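Local coordinates for protein U4/U6 snRNA-associated-splicing factor PRP24 (Saccharomyces cerevisiae, PDB 4N0T) that acts as a spliceosome recycling factor, binding U6 snRNA and annealing it with U4 snRNA, at residues G177-I182 with F225-N230. Numbering follows the deposited sequence.
With nucleotides of chain B.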
ATOM      1  N   GLY A 177       0.403  16.026 -13.295  1.00 22.56           N
ATOM      2  CA  GLY A 177      -0.167  17.357 -13.428  1.00 21.50           C
ATOM      3  C   GLY A 177      -0.625  17.646 -14.837  1.00 22.02           C
ATOM      4  O   GLY A 177      -0.643  18.806 -15.260  1.00 21.85           O
ATOM      5  N   ARG A 178      -0.995  16.601 -15.573  1.00 16.99           N
ATOM      6  CA  ARG A 178      -1.393  16.785 -16.972  1.00 16.98           C
ATOM      7  C   ARG A 178      -2.897  16.714 -17.189  1.00 18.60           C
ATOM      8  O   ARG A 178      -3.365  16.854 -18.321  1.00 15.80           O
ATOM      9  CB  ARG A 178      -0.723  15.728 -17.852  1.00 17.34           C
ATOM     10  CG  ARG A 178       0.780  15.853 -17.894  1.00 21.44           C
ATOM     11  CD  ARG A 178       1.385  14.947 -18.950  1.00 21.70           C
ATOM     12  NE  ARG A 178       1.392  13.520 -18.615  1.00 20.46           N
ATOM     13  CZ  ARG A 178       0.656  12.608 -19.242  1.00 20.44           C
ATOM     14  NH1 ARG A 178      -0.185  12.974 -20.205  1.00 20.84           N
ATOM     15  NH2 ARG A 178       0.746  11.328 -18.911  1.00 25.82           N
ATOM     16  N   GLU A 179      -3.652  16.457 -16.120  1.00 15.99           N
ATOM     17  CA  GLU A 179      -5.096  16.287 -16.240  1.00 14.03           C
ATOM     18  C   GLU A 179      -5.831  17.454 -15.609  1.00 18.15           C
ATOM     19  O   GLU A 179      -5.609  17.777 -14.433  1.00 17.91           O
ATOM     20  CB  GLU A 179      -5.564  14.977 -15.573  1.00 16.76           C
ATOM     21  CG  GLU A 179      -7.078  14.748 -15.744  1.00 16.00           C
ATOM     22  CD  GLU A 179      -7.581  13.527 -14.983  1.00 18.76           C
ATOM     23  OE1 GLU A 179      -7.141  13.327 -13.827  1.00 20.84           O
ATOM     24  OE2 GLU A 179      -8.407  12.757 -15.538  1.00 17.74           O
ATOM     25  N   ILE A 180      -6.714  18.088 -16.376  1.00 15.57           N
ATOM     26  CA  ILE A 180      -7.550  19.139 -15.817  1.00 12.88           C
ATOM     27  C   ILE A 180      -8.957  18.602 -15.574  1.00 14.66           C
ATOM     28  O   ILE A 180      -9.399  17.626 -16.222  1.00 15.41           O
ATOM     29  CB  ILE A 180      -7.619  20.400 -16.716  1.00 13.55           C
ATOM     30  CG1 ILE A 180      -8.138  20.047 -18.111  1.00 14.68           C
ATOM     31  CG2 ILE A 180      -6.235  21.061 -16.800  1.00 18.16           C
ATOM     32  CD1 ILE A 180      -8.560  21.293 -18.941  1.00 14.08           C
ATOM     33  N   MET A 181      -9.644  19.217 -14.616  1.00 13.70           N
ATOM     34  CA  MET A 181     -11.060  18.968 -14.412  1.00 12.30           C
ATOM     35  C   MET A 181     -11.810  20.242 -14.768  1.00 13.62           C
ATOM     36  O   MET A 181     -11.457  21.341 -14.322  1.00 14.15           O
ATOM     37  CB  MET A 181     -11.351  18.597 -12.957  1.00 13.73           C
ATOM     38  CG  MET A 181     -12.811  18.193 -12.720  1.00 14.44           C
ATOM     39  SD  MET A 181     -13.120  17.774 -10.978  1.00 16.30           S
ATOM     40  CE  MET A 181     -14.727  17.037 -11.124  1.00 17.63           C
ATOM     41  N   ILE A 182     -12.841  20.075 -15.582  1.00 10.91           N
ATOM     42  CA  ILE A 182     -13.699  21.186 -15.986  1.00 11.22           C
ATOM     43  C   ILE A 182     -15.024  20.980 -15.258  1.00 12.04           C
ATOM     44  O   ILE A 182     -15.631  19.906 -15.357  1.00 14.43           O
ATOM     45  CB  ILE A 182     -13.915  21.151 -17.504  1.00 12.66           C
ATOM     46  CG1 ILE A 182     -12.556  21.185 -18.221  1.00 16.64           C
ATOM     47  CG2 ILE A 182     -14.808  22.312 -17.955  1.00 12.18           C
ATOM     48  CD1 ILE A 182     -12.583  20.629 -19.641  1.00 18.40           C
ATOM     49  N   PHE A 225     -13.083  15.606 -17.672  1.00 13.15           N
ATOM     50  CA  PHE A 225     -11.658  15.634 -17.407  1.00 12.77           C
ATOM     51  C   PHE A 225     -10.927  15.579 -18.726  1.00 13.68           C
ATOM     52  O   PHE A 225     -11.381  14.931 -19.668  1.00 16.68           O
ATOM     53  CB  PHE A 225     -11.251  14.424 -16.578  1.00 12.49           C
ATOM     54  CG  PHE A 225     -11.805  14.413 -15.180  1.00 14.66           C
ATOM     55  CD1 PHE A 225     -13.096  13.970 -14.928  1.00 15.85           C
ATOM     56  CD2 PHE A 225     -11.021  14.831 -14.113  1.00 17.23           C
ATOM     57  CE1 PHE A 225     -13.598  13.945 -13.633  1.00 16.47           C
ATOM     58  CE2 PHE A 225     -11.523  14.811 -12.810  1.00 14.42           C
ATOM     59  CZ  PHE A 225     -12.811  14.358 -12.576  1.00 12.41           C
ATOM     60  N   MET A 226      -9.795  16.256 -18.794  1.00 15.16           N
ATOM     61  CA  MET A 226      -9.044  16.351 -20.030  1.00 15.59           C
ATOM     62  C   MET A 226      -7.568  16.173 -19.712  1.00 14.69           C
ATOM     63  O   MET A 226      -7.019  16.851 -18.834  1.00 13.89           O
ATOM     64  CB  MET A 226      -9.307  17.705 -20.694  1.00 14.78           C
ATOM     65  CG  MET A 226      -8.467  17.940 -21.956  1.00 13.87           C
ATOM     66  SD  MET A 226      -8.948  19.506 -22.732  1.00 18.79           S
ATOM     67  CE  MET A 226     -10.701  19.249 -23.017  1.00 15.85           C
ATOM     68  N   VAL A 227      -6.941  15.221 -20.394  1.00 15.10           N
ATOM     69  CA  VAL A 227      -5.527  14.967 -20.223  1.00 16.72           C
ATOM     70  C   VAL A 227      -4.722  15.515 -21.396  1.00 13.19           C
ATOM     71  O   VAL A 227      -5.005  15.183 -22.555  1.00 16.86           O
ATOM     72  CB  VAL A 227      -5.266  13.468 -20.134  1.00 20.71           C
ATOM     73  CG1 VAL A 227      -3.773  13.207 -20.079  1.00 20.07           C
ATOM     74  CG2 VAL A 227      -5.958  12.909 -18.901  1.00 16.90           C
ATOM     75  N   PHE A 228      -3.721  16.334 -21.088  1.00 13.74           N
ATOM     76  CA  PHE A 228      -2.835  16.888 -22.119  1.00 15.80           C
ATOM     77  C   PHE A 228      -1.555  16.077 -22.184  1.00 21.54           C
ATOM     78  O   PHE A 228      -1.134  15.494 -21.174  1.00 20.60           O
ATOM     79  CB  PHE A 228      -2.476  18.325 -21.793  1.00 16.32           C
ATOM     80  CG  PHE A 228      -3.609  19.279 -21.971  1.00 16.01           C
ATOM     81  CD1 PHE A 228      -4.479  19.536 -20.920  1.00 15.67           C
ATOM     82  CD2 PHE A 228      -3.793  19.932 -23.186  1.00 17.87           C
ATOM     83  CE1 PHE A 228      -5.542  20.427 -21.078  1.00 17.19           C
ATOM     84  CE2 PHE A 228      -4.858  20.828 -23.358  1.00 17.30           C
ATOM     85  CZ  PHE A 228      -5.728  21.073 -22.303  1.00 17.86           C
ATOM     86  N   GLU A 229      -0.927  16.050 -23.360  1.00 22.85           N
ATOM     87  CA  GLU A 229       0.321  15.300 -23.523  1.00 22.28           C
ATOM     88  C   GLU A 229       1.429  15.843 -22.644  1.00 23.86           C
ATOM     89  O   GLU A 229       2.293  15.083 -22.202  1.00 25.06           O
ATOM     90  CB  GLU A 229       0.787  15.309 -24.980  1.00 29.89           C
ATOM     91  CG  GLU A 229       0.147  14.240 -25.847  1.00 39.60           C
ATOM     92  CD  GLU A 229       0.691  14.258 -27.261  1.00 45.13           C
ATOM     93  OE1 GLU A 229       1.736  14.914 -27.487  1.00 43.89           O
ATOM     94  OE2 GLU A 229       0.070  13.626 -28.144  1.00 47.56           O
ATOM     95  N   ASN A 230       1.436  17.151 -22.397  1.00 23.60           N
ATOM     96  CA  ASN A 230       2.433  17.691 -21.475  1.00 31.00           C
ATOM     97  C   ASN A 230       1.903  18.675 -20.438  1.00 25.90           C
ATOM     98  O   ASN A 230       0.880  19.351 -20.640  1.00 23.95           O
ATOM     99  CB  ASN A 230       3.646  18.264 -22.222  1.00 43.21           C
ATOM    100  CG  ASN A 230       3.289  19.437 -23.092  1.00 46.13           C
ATOM    101  OD1 ASN A 230       3.010  20.526 -22.590  1.00 46.40           O
ATOM    102  ND2 ASN A 230       3.303  19.230 -24.408  1.00 48.92           N
TER
ATOM    103  P     C B  14     -14.390   8.502  -9.886  1.00 21.47           P
ATOM    104  OP1   C B  14     -15.645   8.061  -9.205  1.00 21.24           O
ATOM    105  OP2   C B  14     -13.072   7.994  -9.405  1.00 25.06           O
ATOM    106  O5'   C B  14     -14.457   8.134 -11.431  1.00 20.47           O
ATOM    107  C5'   C B  14     -15.630   8.374 -12.205  1.00 16.63           C
ATOM    108  C4'   C B  14     -15.287   8.916 -13.568  1.00 19.80           C
ATOM    109  O4'   C B  14     -14.663  10.216 -13.412  1.00 19.03           O
ATOM    110  C3'   C B  14     -14.267   8.120 -14.377  1.00 23.71           C
ATOM    111  O3'   C B  14     -14.831   7.031 -15.079  1.00 28.44           O
ATOM    112  C2'   C B  14     -13.695   9.172 -15.310  1.00 20.69           C
ATOM    113  O2'   C B  14     -14.624   9.457 -16.354  1.00 21.99           O
ATOM    114  C1'   C B  14     -13.674  10.393 -14.402  1.00 18.87           C
ATOM    115  N1    C B  14     -12.368  10.668 -13.751  1.00 18.20           N
ATOM    116  C2    C B  14     -11.326  11.132 -14.554  1.00 15.23           C
ATOM    117  O2    C B  14     -11.496  11.215 -15.784  1.00 16.54           O
ATOM    118  N3    C B  14     -10.154  11.469 -13.986  1.00 17.70           N
ATOM    119  C4    C B  14      -9.987  11.370 -12.665  1.00 15.94           C
ATOM    120  N4    C B  14      -8.795  11.730 -12.193  1.00 16.85           N
ATOM    121  C5    C B  14     -11.035  10.919 -11.803  1.00 18.28           C
ATOM    122  C6    C B  14     -12.206  10.597 -12.389  1.00 19.25           C
ATOM    123  P     A B  13     -19.182  10.554 -10.221  1.00 23.81           P
ATOM    124  OP1   A B  13     -19.242   9.131 -10.681  1.00 26.27           O
ATOM    125  OP2   A B  13     -19.052  10.925  -8.789  1.00 20.37           O
ATOM    126  O5'   A B  13     -17.999  11.218 -11.046  1.00 24.39           O
ATOM    127  C5'   A B  13     -17.228  12.270 -10.489  1.00 23.02           C
ATOM    128  C4'   A B  13     -15.775  11.883 -10.467  1.00 19.71           C
ATOM    129  O4'   A B  13     -14.962  13.070 -10.265  1.00 19.01           O
ATOM    130  C3'   A B  13     -15.373  10.906  -9.361  1.00 18.89           C
ATOM    131  O3'   A B  13     -14.299  10.102  -9.856  1.00 21.00           O
ATOM    132  C2'   A B  13     -14.817  11.844  -8.297  1.00 19.21           C
ATOM    133  O2'   A B  13     -13.950  11.232  -7.368  1.00 19.43           O
ATOM    134  C1'   A B  13     -14.085  12.842  -9.180  1.00 18.33           C
ATOM    135  N9    A B  13     -13.750  14.133  -8.588  1.00 17.06           N
ATOM    136  C8    A B  13     -14.546  15.051  -7.956  1.00 20.39           C
ATOM    137  N7    A B  13     -13.899  16.137  -7.615  1.00 20.04           N
ATOM    138  C5    A B  13     -12.604  15.923  -8.067  1.00 17.30           C
ATOM    139  C6    A B  13     -11.440  16.698  -8.012  1.00 20.81           C
ATOM    140  N6    A B  13     -11.388  17.912  -7.451  1.00 23.14           N
ATOM    141  N1    A B  13     -10.322  16.187  -8.573  1.00 17.83           N
ATOM    142  C2    A B  13     -10.371  14.983  -9.137  1.00 14.82           C
ATOM    143  N3    A B  13     -11.405  14.154  -9.245  1.00 16.14           N
ATOM    144  C4    A B  13     -12.501  14.693  -8.680  1.00 16.81           C
TER
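The two central strands of the third RNA recognition motif pair antiparallel, Met181 beside Phe225 and Glu179 beside Val227 on the RNA-facing side of the sheet. Ile180 N to Met226 O (2.8 Å) and Met226 N to Ile180 O fix the register. Phe225 occupies an aromatic position of RNP1, as in other RRMs: C2 of cytidine C14 of the RNA chain lies 3.3 Å above one ring face. Met181 CG covers the opposite face, 4.0 Å from the centroid and 26° off the normal. With CG anti to the backbone N (chi1 -174°), Met181 runs extended alongside the ring, bringing SD to within 3.5 Å of C5 of RNA adenosine A13. Glu179 OE1, also bonded to Thr174, accepts N4 of C14 at 2.8 Å, so carboxylate and ring engage the same base, the one through N4, the other with its face. At the strand end, Arg178 NH1 donates to Phe228 O (2.9 Å), nearly in the guanidinium plane, and salt-bridges Glu206. Were this arginine an alanine, Phe228 O would probably lose its side-chain donor and Glu206 a charge partner. On the sheet's other face, Ile180 CD1 meets the edge of the Phe228 ring at CE1, 3.8 Å away.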